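Local coordinates for protein heroin esterase (Rhodococcus sp., PDB 1LZL) that probably hydrolyses acetyl esters such as heroin, as an esterase of the alpha/beta hydrolase fold, at residues A[201-213]-A[255-267]. Residues are numbered along the deposited sequence; the frame is centred on the assembly and turned at random.
Sequences TNFVDTPLWHRPN and STMELDPLRDEGI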
loop_
_atom_site.group_PDB
_atom_site.type_symbol
_atom_site.label_atom_id
_atom_site.label_comp_id
_atom_site.label_asym_id
_atom_site.label_seq_id
_atom_site.Cartn_x
_atom_site.Cartn_y
_atom_site.Cartn_z
ATOM N N THR A 201 -17.569 -7.995 -8.562
ATOM C CA THR A 201 -18.282 -8.802 -9.569
ATOM C C THR A 201 -18.496 -8.027 -10.875
ATOM O O THR A 201 -18.594 -8.724 -11.905
ATOM C CB THR A 201 -19.665 -9.285 -9.089
ATOM O OG1 THR A 201 -20.533 -8.167 -8.827
ATOM C CG2 THR A 201 -19.565 -10.119 -7.802
ATOM N N ASN A 202 -18.599 -6.701 -10.839
ATOM C CA ASN A 202 -18.995 -5.946 -12.023
ATOM C C ASN A 202 -17.847 -5.342 -12.804
ATOM O O ASN A 202 -18.016 -5.030 -14.018
ATOM C CB ASN A 202 -19.951 -4.807 -11.616
ATOM C CG ASN A 202 -21.291 -5.285 -11.116
ATOM O OD1 ASN A 202 -21.609 -6.421 -10.740
ATOM N ND2 ASN A 202 -22.201 -4.314 -11.024
ATOM N N PHE A 203 -16.671 -5.159 -12.173
ATOM C CA PHE A 203 -15.556 -4.524 -12.855
ATOM C C PHE A 203 -14.621 -5.599 -13.417
ATOM O O PHE A 203 -13.622 -5.967 -12.785
ATOM C CB PHE A 203 -14.820 -3.557 -11.907
ATOM C CG PHE A 203 -15.632 -2.294 -11.604
ATOM C CD1 PHE A 203 -16.707 -1.861 -12.368
ATOM C CD2 PHE A 203 -15.273 -1.508 -10.512
ATOM C CE1 PHE A 203 -17.407 -0.693 -12.072
ATOM C CE2 PHE A 203 -15.956 -0.330 -10.213
ATOM C CZ PHE A 203 -17.024 0.092 -10.986
ATOM N N VAL A 204 -14.971 -6.134 -14.585
ATOM C CA VAL A 204 -14.309 -7.249 -15.249
ATOM C C VAL A 204 -13.273 -6.792 -16.259
ATOM O O VAL A 204 -12.351 -7.616 -16.577
ATOM C CB VAL A 204 -15.354 -8.145 -15.939
ATOM C CG1 VAL A 204 -16.349 -8.737 -14.946
ATOM C CG2 VAL A 204 -16.107 -7.371 -17.039
ATOM N N ASP A 205 -13.280 -5.548 -16.732
ATOM C CA ASP A 205 -12.254 -5.041 -17.644
ATOM C C ASP A 205 -12.014 -3.560 -17.499
ATOM O O ASP A 205 -11.763 -2.857 -18.466
ATOM C CB ASP A 205 -12.599 -5.418 -19.092
ATOM C CG ASP A 205 -11.415 -5.280 -20.038
ATOM O OD1 ASP A 205 -10.243 -5.582 -19.647
ATOM O OD2 ASP A 205 -11.665 -4.842 -21.204
ATOM N N THR A 206 -12.060 -3.090 -16.242
ATOM C CA THR A 206 -11.712 -1.710 -15.907
ATOM C C THR A 206 -10.237 -1.448 -16.041
ATOM O O THR A 206 -9.415 -2.395 -16.174
ATOM C CB THR A 206 -12.173 -1.447 -14.453
ATOM O OG1 THR A 206 -11.980 -2.638 -13.641
ATOM C CG2 THR A 206 -13.647 -1.094 -14.451
ATOM N N PRO A 207 -9.757 -0.226 -16.110
ATOM C CA PRO A 207 -8.346 0.095 -16.296
ATOM C C PRO A 207 -7.462 -0.459 -15.159
ATOM O O PRO A 207 -7.826 -0.332 -13.990
ATOM C CB PRO A 207 -8.366 1.617 -16.290
ATOM C CG PRO A 207 -9.729 1.997 -16.798
ATOM C CD PRO A 207 -10.623 0.995 -16.096
ATOM N N LEU A 208 -6.348 -1.067 -15.573
ATOM C CA LEU A 208 -5.254 -1.575 -14.781
ATOM C C LEU A 208 -5.637 -2.727 -13.883
ATOM O O LEU A 208 -4.954 -3.785 -13.867
ATOM C CB LEU A 208 -4.633 -0.418 -13.984
ATOM C CG LEU A 208 -3.983 0.654 -14.877
ATOM C CD1 LEU A 208 -3.239 1.626 -13.981
ATOM C CD2 LEU A 208 -3.115 -0.035 -15.916
ATOM N N TRP A 209 -6.671 -2.636 -13.038
ATOM C CA TRP A 209 -7.104 -3.720 -12.164
ATOM C C TRP A 209 -8.543 -4.059 -12.528
ATOM O O TRP A 209 -9.293 -3.153 -12.896
ATOM C CB TRP A 209 -7.022 -3.364 -10.689
ATOM C CG TRP A 209 -6.790 -4.550 -9.766
ATOM C CD1 TRP A 209 -7.569 -5.032 -8.771
ATOM C CD2 TRP A 209 -5.620 -5.405 -9.803
ATOM N NE1 TRP A 209 -6.990 -6.134 -8.159
ATOM C CE2 TRP A 209 -5.804 -6.359 -8.794
ATOM C CE3 TRP A 209 -4.489 -5.381 -10.627
ATOM C CZ2 TRP A 209 -4.837 -7.360 -8.547
ATOM C CZ3 TRP A 209 -3.533 -6.390 -10.376
ATOM C CH2 TRP A 209 -3.718 -7.341 -9.370
ATOM N N HIS A 210 -8.858 -5.320 -12.335
ATOM C CA HIS A 210 -10.121 -5.887 -12.810
ATOM C C HIS A 210 -10.240 -7.253 -12.185
ATOM O O HIS A 210 -9.260 -7.809 -11.623
ATOM C CB HIS A 210 -10.197 -5.896 -14.335
ATOM C CG HIS A 210 -8.994 -6.482 -15.024
ATOM N ND1 HIS A 210 -8.233 -5.762 -15.924
ATOM C CD2 HIS A 210 -8.428 -7.716 -14.895
ATOM C CE1 HIS A 210 -7.247 -6.553 -16.329
ATOM N NE2 HIS A 210 -7.367 -7.722 -15.726
ATOM N N ARG A 211 -11.429 -7.840 -12.309
ATOM C CA ARG A 211 -11.670 -9.110 -11.656
ATOM C C ARG A 211 -10.690 -10.204 -12.131
ATOM O O ARG A 211 -10.167 -10.939 -11.274
ATOM C CB ARG A 211 -13.121 -9.495 -11.881
ATOM C CG ARG A 211 -13.482 -10.744 -11.061
ATOM C CD ARG A 211 -14.926 -11.136 -11.394
ATOM N NE ARG A 211 -15.202 -12.388 -10.683
ATOM C CZ ARG A 211 -15.569 -12.414 -9.412
ATOM N NH1 ARG A 211 -15.728 -11.310 -8.688
ATOM N NH2 ARG A 211 -15.801 -13.567 -8.794
ATOM N N PRO A 212 -10.382 -10.379 -13.394
ATOM C CA PRO A 212 -9.367 -11.373 -13.768
ATOM C C PRO A 212 -8.035 -11.173 -13.070
ATOM O O PRO A 212 -7.459 -12.184 -12.585
ATOM C CB PRO A 212 -9.243 -11.200 -15.299
ATOM C CG PRO A 212 -10.621 -10.766 -15.676
ATOM C CD PRO A 212 -11.000 -9.764 -14.606
ATOM N N ASN A 213 -7.516 -9.951 -12.999
ATOM C CA ASN A 213 -6.267 -9.766 -12.240
ATOM C C ASN A 213 -6.440 -10.068 -10.762
ATOM O O ASN A 213 -5.500 -10.595 -10.130
ATOM C CB ASN A 213 -5.706 -8.346 -12.432
ATOM C CG ASN A 213 -4.844 -8.179 -13.652
ATOM O OD1 ASN A 213 -4.535 -9.205 -14.329
ATOM N ND2 ASN A 213 -4.393 -6.974 -13.963
ATOM N N SER A 255 -8.374 5.586 1.020
ATOM C CA SER A 255 -8.924 6.121 -0.218
ATOM C C SER A 255 -9.277 4.993 -1.175
ATOM O O SER A 255 -8.640 3.934 -1.247
ATOM C CB SER A 255 -7.947 7.104 -0.892
ATOM O OG SER A 255 -6.727 6.395 -1.193
ATOM N N THR A 256 -10.337 5.214 -1.958
ATOM C CA THR A 256 -10.776 4.307 -3.019
ATOM C C THR A 256 -11.059 5.130 -4.267
ATOM O O THR A 256 -11.205 6.366 -4.279
ATOM C CB THR A 256 -12.040 3.529 -2.580
ATOM O OG1 THR A 256 -13.087 4.471 -2.274
ATOM C CG2 THR A 256 -11.778 2.681 -1.339
ATOM N N MET A 257 -11.123 4.429 -5.408
ATOM C CA MET A 257 -11.362 5.014 -6.717
ATOM C C MET A 257 -12.657 4.459 -7.293
ATOM O O MET A 257 -13.022 3.332 -7.021
ATOM C CB MET A 257 -10.190 4.740 -7.649
ATOM C CG MET A 257 -8.855 5.188 -7.086
ATOM S SD MET A 257 -8.670 6.970 -6.957
ATOM C CE MET A 257 -7.953 7.180 -5.349
ATOM N N GLU A 258 -13.321 5.294 -8.110
ATOM C CA GLU A 258 -14.658 4.911 -8.565
ATOM C C GLU A 258 -14.718 3.613 -9.372
ATOM O O GLU A 258 -15.576 2.772 -9.143
ATOM C CB GLU A 258 -15.200 6.077 -9.403
ATOM C CG GLU A 258 -16.624 5.768 -9.864
ATOM C CD GLU A 258 -17.334 6.873 -10.609
ATOM O OE1 GLU A 258 -17.111 8.051 -10.265
ATOM O OE2 GLU A 258 -18.154 6.527 -11.521
ATOM N N LEU A 259 -13.832 3.502 -10.355
ATOM C CA LEU A 259 -13.845 2.424 -11.326
ATOM C C LEU A 259 -12.831 1.352 -10.970
ATOM O O LEU A 259 -12.399 0.559 -11.812
ATOM C CB LEU A 259 -13.575 2.968 -12.747
ATOM C CG LEU A 259 -14.626 3.948 -13.266
ATOM C CD1 LEU A 259 -14.293 4.351 -14.685
ATOM C CD2 LEU A 259 -16.027 3.354 -13.245
ATOM N N ASP A 260 -12.454 1.241 -9.700
ATOM C CA ASP A 260 -11.575 0.205 -9.180
ATOM C C ASP A 260 -12.338 -0.971 -8.639
ATOM O O ASP A 260 -13.248 -0.841 -7.759
ATOM C CB ASP A 260 -10.746 0.851 -8.065
ATOM C CG ASP A 260 -9.650 -0.007 -7.485
ATOM O OD1 ASP A 260 -9.557 -1.212 -7.819
ATOM O OD2 ASP A 260 -8.856 0.565 -6.722
ATOM N N PRO A 261 -12.081 -2.221 -9.018
ATOM C CA PRO A 261 -12.763 -3.362 -8.417
ATOM C C PRO A 261 -12.551 -3.415 -6.889
ATOM O O PRO A 261 -13.369 -3.986 -6.180
ATOM C CB PRO A 261 -12.037 -4.594 -8.997
ATOM C CG PRO A 261 -11.021 -4.077 -9.910
ATOM C CD PRO A 261 -11.087 -2.596 -10.055
ATOM N N LEU A 262 -11.478 -2.863 -6.360
ATOM C CA LEU A 262 -11.198 -2.849 -4.916
ATOM C C LEU A 262 -12.037 -1.821 -4.181
ATOM O O LEU A 262 -11.958 -1.739 -2.930
ATOM C CB LEU A 262 -9.718 -2.513 -4.722
ATOM C CG LEU A 262 -8.715 -3.502 -5.352
ATOM C CD1 LEU A 262 -7.294 -3.012 -5.167
ATOM C CD2 LEU A 262 -8.910 -4.879 -4.746
ATOM N N ARG A 263 -12.806 -0.996 -4.884
ATOM C CA ARG A 263 -13.483 0.128 -4.213
ATOM C C ARG A 263 -14.353 -0.317 -3.062
ATOM O O ARG A 263 -14.293 0.220 -1.942
ATOM C CB ARG A 263 -14.332 0.840 -5.299
ATOM C CG ARG A 263 -15.126 2.035 -4.766
ATOM C CD ARG A 263 -16.213 2.352 -5.834
ATOM N NE ARG A 263 -17.265 1.359 -5.785
ATOM C CZ ARG A 263 -18.088 1.089 -6.823
ATOM N NH1 ARG A 263 -17.942 1.736 -7.976
ATOM N NH2 ARG A 263 -19.022 0.162 -6.647
ATOM N N ASP A 264 -15.234 -1.305 -3.298
ATOM C CA ASP A 264 -16.209 -1.605 -2.257
ATOM C C ASP A 264 -15.513 -2.219 -1.055
ATOM O O ASP A 264 -15.936 -1.880 0.075
ATOM C CB ASP A 264 -17.281 -2.581 -2.764
ATOM C CG ASP A 264 -18.203 -1.987 -3.810
ATOM O OD1 ASP A 264 -18.099 -0.791 -4.151
ATOM O OD2 ASP A 264 -19.041 -2.765 -4.317
ATOM N N GLU A 265 -14.503 -3.088 -1.198
ATOM C CA GLU A 265 -13.918 -3.681 0.015
ATOM C C GLU A 265 -13.212 -2.607 0.814
ATOM O O GLU A 265 -13.122 -2.677 2.030
ATOM C CB GLU A 265 -13.013 -4.851 -0.387
ATOM C CG GLU A 265 -11.720 -4.473 -1.083
ATOM C CD GLU A 265 -11.205 -5.649 -1.928
ATOM O OE1 GLU A 265 -11.977 -6.085 -2.804
ATOM O OE2 GLU A 265 -10.067 -6.127 -1.693
ATOM N N GLY A 266 -12.679 -1.554 0.146
ATOM C CA GLY A 266 -12.057 -0.450 0.848
ATOM C C GLY A 266 -13.071 0.335 1.643
ATOM O O GLY A 266 -12.895 0.619 2.848
ATOM N N ILE A 267 -14.210 0.707 1.017
ATOM C CA ILE A 267 -15.264 1.439 1.747
ATOM C C ILE A 267 -15.794 0.579 2.888
ATOM O O ILE A 267 -15.974 1.106 3.985
ATOM C CB ILE A 267 -16.400 1.841 0.768
ATOM C CG1 ILE A 267 -15.903 2.816 -0.281
ATOM C CG2 ILE A 267 -17.613 2.411 1.510
ATOM C CD1 ILE A 267 -16.867 3.132 -1.409
HETATM O O HOH W 1 -9.717 0.434 -12.143
#
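Phe-203 turns the edge of its ring into the loop 258-261, CE2 lying 3.3 Å from Glu-258 O, with Asp-260 O and the backbone of Pro-261 also at the rim near the ring plane. The guanidinium of Arg-263 stands at 77° to this ring, NH1 3.6 Å from Phe-203 CZ. Trp-209, its CG anti to the backbone N (chi1 -152°), swings CD1 to 3.8 Å from Pro-261 CG and within touch of Leu-262 CG, while Asn-213 CB lies over one face of the indole. Between the aromatic residues Pro-261 is wedged, its CD packed against Trp-209 O, the carbonyl oxygen that Thr-206 OG1 bonds, 2.8 Å away. No direct hydrogen bond joins the segments; a water donates to both Pro-207 O and Leu-259 O. Arg-263 NH1 bonds Glu-258 O, whereas NE and NH2 grip Asp-264 OD1 side-on. Replacing Arg-263 by an alanine is likely to strip Asp-264 of its salt bridge and Glu-258 O of the NH1 donor. Asp-260, whose OD1 caps Leu-262 N, is hydrogen-bonded through OD2 to His-290 ND1, consistent with the acid of a Ser-His-Asp triad completed by Ser-160. The contact thus packs the loop joining helices 198-202 and 211-222 against the connection from strand 252-257 to helix 263-275.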